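Local coordinates for protein pentafunctional AROM polypeptide (Schizosaccharomyces pombe, PDB 5SWV) that catalyses five steps of the shikimate pathway in its full-length form, the part modelled here covering the dehydroquinate dehydratase and shikimate dehydrogenase regions, at residues 219-224 with 231-236; 16-21 with 225-230; 320-325 with 344-349. All coordinates share one frame; numbering follows the deposited sequence.

Interactions 1 and 2 belong to one neighbourhood of the dehydroquinase barrel. Their centres lie 9 Å apart, and they join at Gln233 NE2, 2.8 Å from Thr16 OG1, and where strand 218-220 pairs with strand 13-17. Both bind the loop after the last barrel strand: interaction 1 ties its far end to strand 218-220 with mostly backbone links, interaction 2 its near half to strand 13-17 with a side-chain amide hydrogen bond and apolar packing. Interaction 3, its centre about 35 Å from that of interaction 1, is a parallel strand pair at the edge of the mixed sheet of the shikimate dehydrogenase substrate-binding region, with regular backbone bonds and a salt bridge. All three are partly buried.

Interaction 1 (219-224 with 231-236); sequences PVTHPL and PGQLTV
Gln233 reaches Thr221 as an extended chain: its CG stands anti to the backbone N (chi1 -172°) and the carbons beyond continue straight, laying the amide across Thr221. Thr221 turns its hydroxyl anti to N (chi1 -179°), which swings the methyl CG2 to within 3.8 Å of Gln233 CG, while Thr221 CB sits 3.6 Å from the amide carbon CD of Gln233. The polar end of the glutamine is engaged outside the pair. OE1 takes the N-H of Ala229, and NE2 bonds Thr16 OG1 on the adjacent strand; Val220 O is close to NE2 but badly angled for a bond.

Backbone contacts tie the rest together. Thr221 N donates to Leu234 O at 3.1 Å, and the CA-H of Val220 approaches that same oxygen. The CA-H of Thr235 points to Thr221 O, 3.3 Å from CA. A water bridges onward, giving a proton to Thr221 O at 2.7 Å and accepting one from Val236 N at 2.9 Å. Val220 CG2 also meets Val236 CG2 at 3.5 Å, and Thr235 CG2 rests on Pro223 CD at 3.8 Å.

Strand 218-220 is the last of the TIM barrel of a type I dehydroquinase, and the chain runs on from it into the loop before helix 236-245. Thr235 N-caps that helix, and its own N binds Gln238 OE1. The water and the Val220-Val236 contact join the start of the helix to residues 220-221, while the buried glutamine amide, bonded at both its oxygen and its nitrogen, has its rotation fixed.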
# COMPACT_ATOMS: atom_id res chain seq x y z
N PRO A 219 -7.99 14.73 -1.82
CA PRO A 219 -8.99 13.68 -2.00
C PRO A 219 -9.20 13.35 -3.47
O PRO A 219 -9.17 14.23 -4.33
CB PRO A 219 -10.26 14.27 -1.39
CG PRO A 219 -10.05 15.73 -1.42
CD PRO A 219 -8.58 15.96 -1.26
N VAL A 220 -9.39 12.06 -3.71
CA VAL A 220 -9.68 11.52 -5.02
C VAL A 220 -10.83 10.53 -4.92
O VAL A 220 -11.20 10.09 -3.82
CB VAL A 220 -8.45 10.80 -5.62
CG1 VAL A 220 -7.28 11.76 -5.75
CG2 VAL A 220 -8.05 9.56 -4.82
N THR A 221 -11.38 10.19 -6.07
CA THR A 221 -12.47 9.23 -6.18
C THR A 221 -12.06 8.17 -7.21
O THR A 221 -10.90 8.15 -7.64
CB THR A 221 -13.80 9.92 -6.53
OG1 THR A 221 -14.85 8.94 -6.62
CG2 THR A 221 -13.73 10.69 -7.86
N HIS A 222 -13.00 7.30 -7.59
CA HIS A 222 -12.75 6.22 -8.56
C HIS A 222 -14.06 5.86 -9.28
O HIS A 222 -15.13 5.94 -8.67
CB HIS A 222 -12.18 5.02 -7.81
CG HIS A 222 -11.71 3.91 -8.70
ND1 HIS A 222 -12.56 2.95 -9.20
CD2 HIS A 222 -10.48 3.60 -9.17
CE1 HIS A 222 -11.88 2.09 -9.94
NE2 HIS A 222 -10.61 2.47 -9.94
N PRO A 223 -14.01 5.49 -10.58
CA PRO A 223 -15.27 5.30 -11.36
C PRO A 223 -16.32 4.32 -10.80
O PRO A 223 -17.52 4.47 -11.08
CB PRO A 223 -14.76 4.81 -12.71
CG PRO A 223 -13.40 5.41 -12.84
CD PRO A 223 -12.82 5.43 -11.46
N LEU A 224 -15.85 3.34 -10.03
CA LEU A 224 -16.69 2.36 -9.36
C LEU A 224 -17.41 2.86 -8.10
O LEU A 224 -18.37 2.22 -7.65
CB LEU A 224 -15.85 1.12 -9.01
CG LEU A 224 -15.21 0.39 -10.21
CD1 LEU A 224 -14.45 -0.85 -9.77
CD2 LEU A 224 -16.24 0.04 -11.30
N PRO A 231 -18.02 18.58 -5.99
CA PRO A 231 -17.84 19.01 -7.38
C PRO A 231 -16.38 19.27 -7.70
O PRO A 231 -15.66 19.92 -6.92
CB PRO A 231 -18.63 20.33 -7.45
CG PRO A 231 -19.59 20.29 -6.33
CD PRO A 231 -18.89 19.52 -5.25
N GLY A 232 -15.95 18.74 -8.84
CA GLY A 232 -14.61 18.98 -9.33
C GLY A 232 -13.65 17.88 -8.96
O GLY A 232 -12.49 17.93 -9.34
N GLN A 233 -14.11 16.87 -8.24
CA GLN A 233 -13.21 15.83 -7.77
C GLN A 233 -12.71 14.98 -8.91
O GLN A 233 -13.47 14.65 -9.82
CB GLN A 233 -13.93 14.95 -6.77
CG GLN A 233 -13.02 13.96 -6.07
CD GLN A 233 -13.77 13.21 -4.99
OE1 GLN A 233 -15.00 13.05 -5.04
NE2 GLN A 233 -13.03 12.73 -3.98
N LEU A 234 -11.44 14.61 -8.82
CA LEU A 234 -10.75 13.82 -9.83
C LEU A 234 -10.44 12.41 -9.35
O LEU A 234 -10.34 12.17 -8.16
CB LEU A 234 -9.44 14.51 -10.17
CG LEU A 234 -9.54 15.90 -10.78
CD1 LEU A 234 -8.16 16.55 -10.92
CD2 LEU A 234 -10.26 15.85 -12.14
N THR A 235 -10.26 11.48 -10.29
CA THR A 235 -9.75 10.16 -9.99
C THR A 235 -8.23 10.25 -9.92
O THR A 235 -7.65 11.28 -10.32
CB THR A 235 -10.18 9.09 -11.02
OG1 THR A 235 -9.62 9.38 -12.31
CG2 THR A 235 -11.68 9.02 -11.13
N VAL A 236 -7.59 9.19 -9.42
CA VAL A 236 -6.13 9.12 -9.37
C VAL A 236 -5.52 9.21 -10.76
O VAL A 236 -4.53 9.91 -10.97
CB VAL A 236 -5.62 7.86 -8.61
CG1 VAL A 236 -4.14 7.57 -8.88
CG2 VAL A 236 -5.82 8.05 -7.12
O HOH W 1 -8.82 6.68 -8.60

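Interaction 2 (16-21 with 225-230); sequences TLNYPR and LPSKAA
Asn18 reaches across to Ser227, and ND2 donates to the backbone O of Ser227 at 3.0 Å in a nearly straight bond (164°). Asn18 CG lies between the backbone N and the carbonyl carbon (chi1 63°), which turns the amide toward Ser227. The acceptor lies in the plane of the asparagine amide, whereas the nitrogen stands well above the carbonyl plane of Ser227, away from its lone pairs. The amide oxygen of Asn18 lies beside the Pro226 ring, with OD1 3.6 Å from CD, and the backbone O of Asn18 is as near to Pro226 CG.

Leu225 is the main apolar group. Its CD2 meets Leu17 CD1 at 3.9 Å with the two side chains at about a right angle, and also comes obliquely to the Tyr19 ring near CE2. Pro226 CD takes one face of that ring, toward the rim. Leu225 CD1 sits 3.5 Å from Thr16 O.

Strand 13-17 is the first of the TIM barrel, and it pairs with the last, 218-220; residues 225-230 belong to the loop that follows that last strand and folds back over the end of the first. Farther along the loop, Ala229 CB comes 3.7 Å from Thr16 OG1. That hydroxyl, besides its Gln233 partner, bonds Val220 O, and a water 2.9 Å from Thr16 OG1 links it to Ser227 O.

Farther out, Tyr19 packs against Asp24 and Ala25 of helix 22-25, and Ala229 touches Arg42 of strand 38-42.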
# COMPACT_ATOMS: atom_id res chain seq x y z
N THR A 16 -12.06 8.99 -1.12
CA THR A 16 -13.30 9.36 -0.43
C THR A 16 -14.31 8.22 -0.56
O THR A 16 -15.15 8.22 -1.45
CB THR A 16 -13.86 10.67 -0.99
OG1 THR A 16 -14.03 10.57 -2.42
CG2 THR A 16 -12.91 11.82 -0.69
N LEU A 17 -14.22 7.24 0.35
CA LEU A 17 -15.07 6.04 0.27
C LEU A 17 -16.47 6.35 0.78
O LEU A 17 -16.67 6.62 1.96
CB LEU A 17 -14.46 4.91 1.07
CG LEU A 17 -14.98 3.52 0.75
CD1 LEU A 17 -14.62 3.13 -0.68
CD2 LEU A 17 -14.38 2.53 1.73
N ASN A 18 -17.44 6.32 -0.14
CA ASN A 18 -18.77 6.81 0.13
C ASN A 18 -19.85 5.86 -0.35
O ASN A 18 -20.92 6.29 -0.80
CB ASN A 18 -18.92 8.20 -0.49
CG ASN A 18 -18.78 8.20 -2.00
OD1 ASN A 18 -18.23 7.27 -2.60
ND2 ASN A 18 -19.26 9.26 -2.63
N TYR A 19 -19.58 4.57 -0.23
CA TYR A 19 -20.62 3.56 -0.37
C TYR A 19 -21.54 3.67 0.84
O TYR A 19 -21.12 4.12 1.89
CB TYR A 19 -20.02 2.17 -0.37
CG TYR A 19 -19.28 1.76 -1.62
CD1 TYR A 19 -19.98 1.30 -2.73
CD2 TYR A 19 -17.89 1.77 -1.68
CE1 TYR A 19 -19.32 0.87 -3.87
CE2 TYR A 19 -17.21 1.35 -2.82
CZ TYR A 19 -17.94 0.90 -3.91
OH TYR A 19 -17.31 0.49 -5.05
N PRO A 20 -22.79 3.22 0.70
CA PRO A 20 -23.65 3.07 1.88
C PRO A 20 -23.26 1.95 2.82
O PRO A 20 -23.66 2.00 3.98
CB PRO A 20 -25.03 2.75 1.29
CG PRO A 20 -24.89 2.87 -0.18
CD PRO A 20 -23.46 2.74 -0.51
N ARG A 21 -22.54 0.94 2.32
CA ARG A 21 -22.08 -0.20 3.13
C ARG A 21 -20.66 -0.63 2.74
O ARG A 21 -20.33 -0.67 1.56
CB ARG A 21 -23.00 -1.40 2.90
CG ARG A 21 -24.45 -1.22 3.33
CD ARG A 21 -24.56 -1.20 4.85
NE ARG A 21 -24.25 -2.52 5.43
CZ ARG A 21 -25.15 -3.45 5.75
NH1 ARG A 21 -26.47 -3.28 5.59
NH2 ARG A 21 -24.71 -4.60 6.25
N LEU A 225 -16.98 3.98 -7.52
CA LEU A 225 -17.68 4.55 -6.38
C LEU A 225 -18.96 5.17 -6.90
O LEU A 225 -19.01 5.56 -8.07
CB LEU A 225 -16.83 5.59 -5.67
CG LEU A 225 -15.48 5.12 -5.15
CD1 LEU A 225 -14.88 6.19 -4.25
CD2 LEU A 225 -15.59 3.81 -4.40
N PRO A 226 -20.01 5.25 -6.06
CA PRO A 226 -21.30 5.67 -6.60
C PRO A 226 -21.36 7.14 -7.04
O PRO A 226 -22.16 7.46 -7.90
CB PRO A 226 -22.27 5.39 -5.45
CG PRO A 226 -21.43 5.45 -4.24
CD PRO A 226 -20.10 4.90 -4.64
N SER A 227 -20.52 8.00 -6.47
CA SER A 227 -20.57 9.43 -6.79
C SER A 227 -19.31 10.14 -6.34
O SER A 227 -18.54 9.58 -5.54
CB SER A 227 -21.79 10.10 -6.14
OG SER A 227 -21.89 9.82 -4.75
N LYS A 228 -19.09 11.35 -6.85
CA LYS A 228 -18.04 12.22 -6.33
C LYS A 228 -18.46 12.73 -4.99
O LYS A 228 -19.65 12.98 -4.75
CB LYS A 228 -17.80 13.42 -7.24
CG LYS A 228 -17.27 13.06 -8.61
CD LYS A 228 -17.18 14.28 -9.51
CE LYS A 228 -16.98 13.85 -10.94
NZ LYS A 228 -16.76 15.04 -11.80
N ALA A 229 -17.49 12.90 -4.10
CA ALA A 229 -17.74 13.49 -2.80
C ALA A 229 -18.04 14.98 -2.90
O ALA A 229 -18.80 15.51 -2.11
CB ALA A 229 -16.55 13.26 -1.87
N ALA A 230 -17.42 15.65 -3.86
CA ALA A 230 -17.68 17.07 -4.07
C ALA A 230 -17.40 17.47 -5.53
O ALA A 230 -16.64 16.80 -6.22
CB ALA A 230 -16.84 17.89 -3.11
O HOH W 2 -16.11 9.27 -4.01

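Interaction 3 (320-325 with 344-349); sequences MDELSD and KLVLRG
The guanidinium of Arg348 is met at its edge by Glu322 OE1, and the backbone around Leu323 C and Ser324 N passes over one face. Arg348 NH1 makes the salt bridge to Glu322 OE1 at 2.9 Å; the oxygen lies near the guanidinium plane, but the nitrogen meets it on the oxygen's anti side, out of the carboxylate plane; the two flat groups stand 80° apart. Arg348 gets there with CG anti to its backbone N (chi1 -175°) and the chain extended to NE, crossing Glu322 at a slant; Glu322 OE2 touches Val346 CG1 at 3.6 Å. The second carboxylate, that of Asp321, turns OD2 to the backbone: its anti lone pair receives Leu347 N at 2.9 Å, nearly straight (170°).

Leu347 O accepts two bonds, from Asp321 N and from Glu322 N at 3.1 Å. The parallel ladder goes on through Gly349 N to Glu322 O at 3.0 Å and Ser324 N to Gly349 O. Gly349 has no side chain, and the thioether of Met320 packs on its backbone, SD 3.4 Å from N, while Met320 CE meets Leu347 CB.

Strand 322-323 forms the edge of the mixed sheet of the shikimate dehydrogenase substrate-binding region. Strand 345-350 runs parallel beside it and pairs on its other side, antiparallel, with strand 335-340, whose Ile336 touches Met320 and Leu347. Ser324 N-caps helix 325-330, its OG bonded to Ala327 N and to Asp350 OD1.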
# COMPACT_ATOMS: atom_id res chain seq x y z
N MET A 320 25.71 1.86 -5.46
CA MET A 320 24.71 2.39 -4.55
C MET A 320 25.40 3.17 -3.44
O MET A 320 26.45 2.77 -2.95
CB MET A 320 23.89 1.26 -3.92
CG MET A 320 23.14 0.36 -4.89
SD MET A 320 21.91 1.18 -5.94
CE MET A 320 22.92 1.44 -7.40
N ASP A 321 24.78 4.28 -3.07
CA ASP A 321 25.19 5.10 -1.91
C ASP A 321 24.49 4.65 -0.61
O ASP A 321 24.99 4.88 0.48
CB ASP A 321 24.84 6.57 -2.18
CG ASP A 321 25.47 7.11 -3.46
OD1 ASP A 321 26.69 7.31 -3.46
OD2 ASP A 321 24.77 7.35 -4.47
N GLU A 322 23.30 4.06 -0.77
CA GLU A 322 22.44 3.61 0.32
C GLU A 322 21.89 2.23 -0.02
O GLU A 322 21.71 1.92 -1.19
CB GLU A 322 21.22 4.50 0.43
CG GLU A 322 21.42 5.83 1.12
CD GLU A 322 20.14 6.65 1.14
OE1 GLU A 322 19.02 6.08 1.03
OE2 GLU A 322 20.26 7.89 1.27
N LEU A 323 21.56 1.45 1.01
CA LEU A 323 20.81 0.21 0.85
C LEU A 323 19.65 0.17 1.81
O LEU A 323 19.72 0.74 2.88
CB LEU A 323 21.72 -0.97 1.13
CG LEU A 323 22.87 -1.16 0.15
CD1 LEU A 323 23.89 -2.17 0.68
CD2 LEU A 323 22.33 -1.59 -1.20
N SER A 324 18.57 -0.50 1.43
CA SER A 324 17.49 -0.76 2.37
C SER A 324 17.94 -1.87 3.29
O SER A 324 18.88 -2.60 2.97
CB SER A 324 16.21 -1.19 1.65
OG SER A 324 16.30 -2.54 1.24
N ASP A 325 17.26 -2.02 4.42
CA ASP A 325 17.61 -3.08 5.37
C ASP A 325 17.62 -4.44 4.68
O ASP A 325 18.56 -5.20 4.86
CB ASP A 325 16.63 -3.10 6.56
CG ASP A 325 16.73 -1.86 7.46
OD1 ASP A 325 17.79 -1.18 7.50
OD2 ASP A 325 15.73 -1.57 8.15
N LYS A 344 22.39 16.77 -6.02
CA LYS A 344 23.18 15.57 -5.75
C LYS A 344 22.31 14.37 -6.11
O LYS A 344 21.13 14.33 -5.73
CB LYS A 344 23.56 15.46 -4.27
CG LYS A 344 23.93 16.76 -3.55
CD LYS A 344 23.41 16.79 -2.10
CE LYS A 344 22.10 17.56 -1.95
NZ LYS A 344 22.22 19.01 -2.26
N LEU A 345 22.88 13.41 -6.83
CA LEU A 345 22.22 12.13 -7.07
C LEU A 345 22.63 11.13 -5.99
O LEU A 345 23.81 10.91 -5.76
CB LEU A 345 22.60 11.58 -8.45
CG LEU A 345 21.92 10.26 -8.86
CD1 LEU A 345 20.40 10.39 -8.85
CD2 LEU A 345 22.42 9.80 -10.22
N VAL A 346 21.64 10.51 -5.35
CA VAL A 346 21.87 9.41 -4.40
C VAL A 346 21.17 8.19 -4.96
O VAL A 346 20.01 8.25 -5.32
CB VAL A 346 21.31 9.78 -3.01
CG1 VAL A 346 21.19 8.56 -2.10
CG2 VAL A 346 22.17 10.86 -2.38
N LEU A 347 21.89 7.08 -5.04
CA LEU A 347 21.31 5.83 -5.52
C LEU A 347 21.06 4.89 -4.35
O LEU A 347 21.97 4.59 -3.55
CB LEU A 347 22.22 5.18 -6.56
CG LEU A 347 22.44 6.02 -7.82
CD1 LEU A 347 23.70 5.56 -8.56
CD2 LEU A 347 21.20 6.01 -8.73
N ARG A 348 19.81 4.43 -4.24
CA ARG A 348 19.40 3.54 -3.18
C ARG A 348 19.07 2.18 -3.78
O ARG A 348 18.24 2.10 -4.67
CB ARG A 348 18.19 4.13 -2.47
CG ARG A 348 17.72 3.35 -1.25
CD ARG A 348 16.41 3.92 -0.74
NE ARG A 348 15.86 3.12 0.35
CZ ARG A 348 16.31 3.13 1.60
NH1 ARG A 348 17.35 3.89 1.96
NH2 ARG A 348 15.73 2.35 2.52
N GLY A 349 19.73 1.13 -3.32
CA GLY A 349 19.39 -0.23 -3.71
C GLY A 349 18.38 -0.80 -2.73
O GLY A 349 18.58 -0.70 -1.53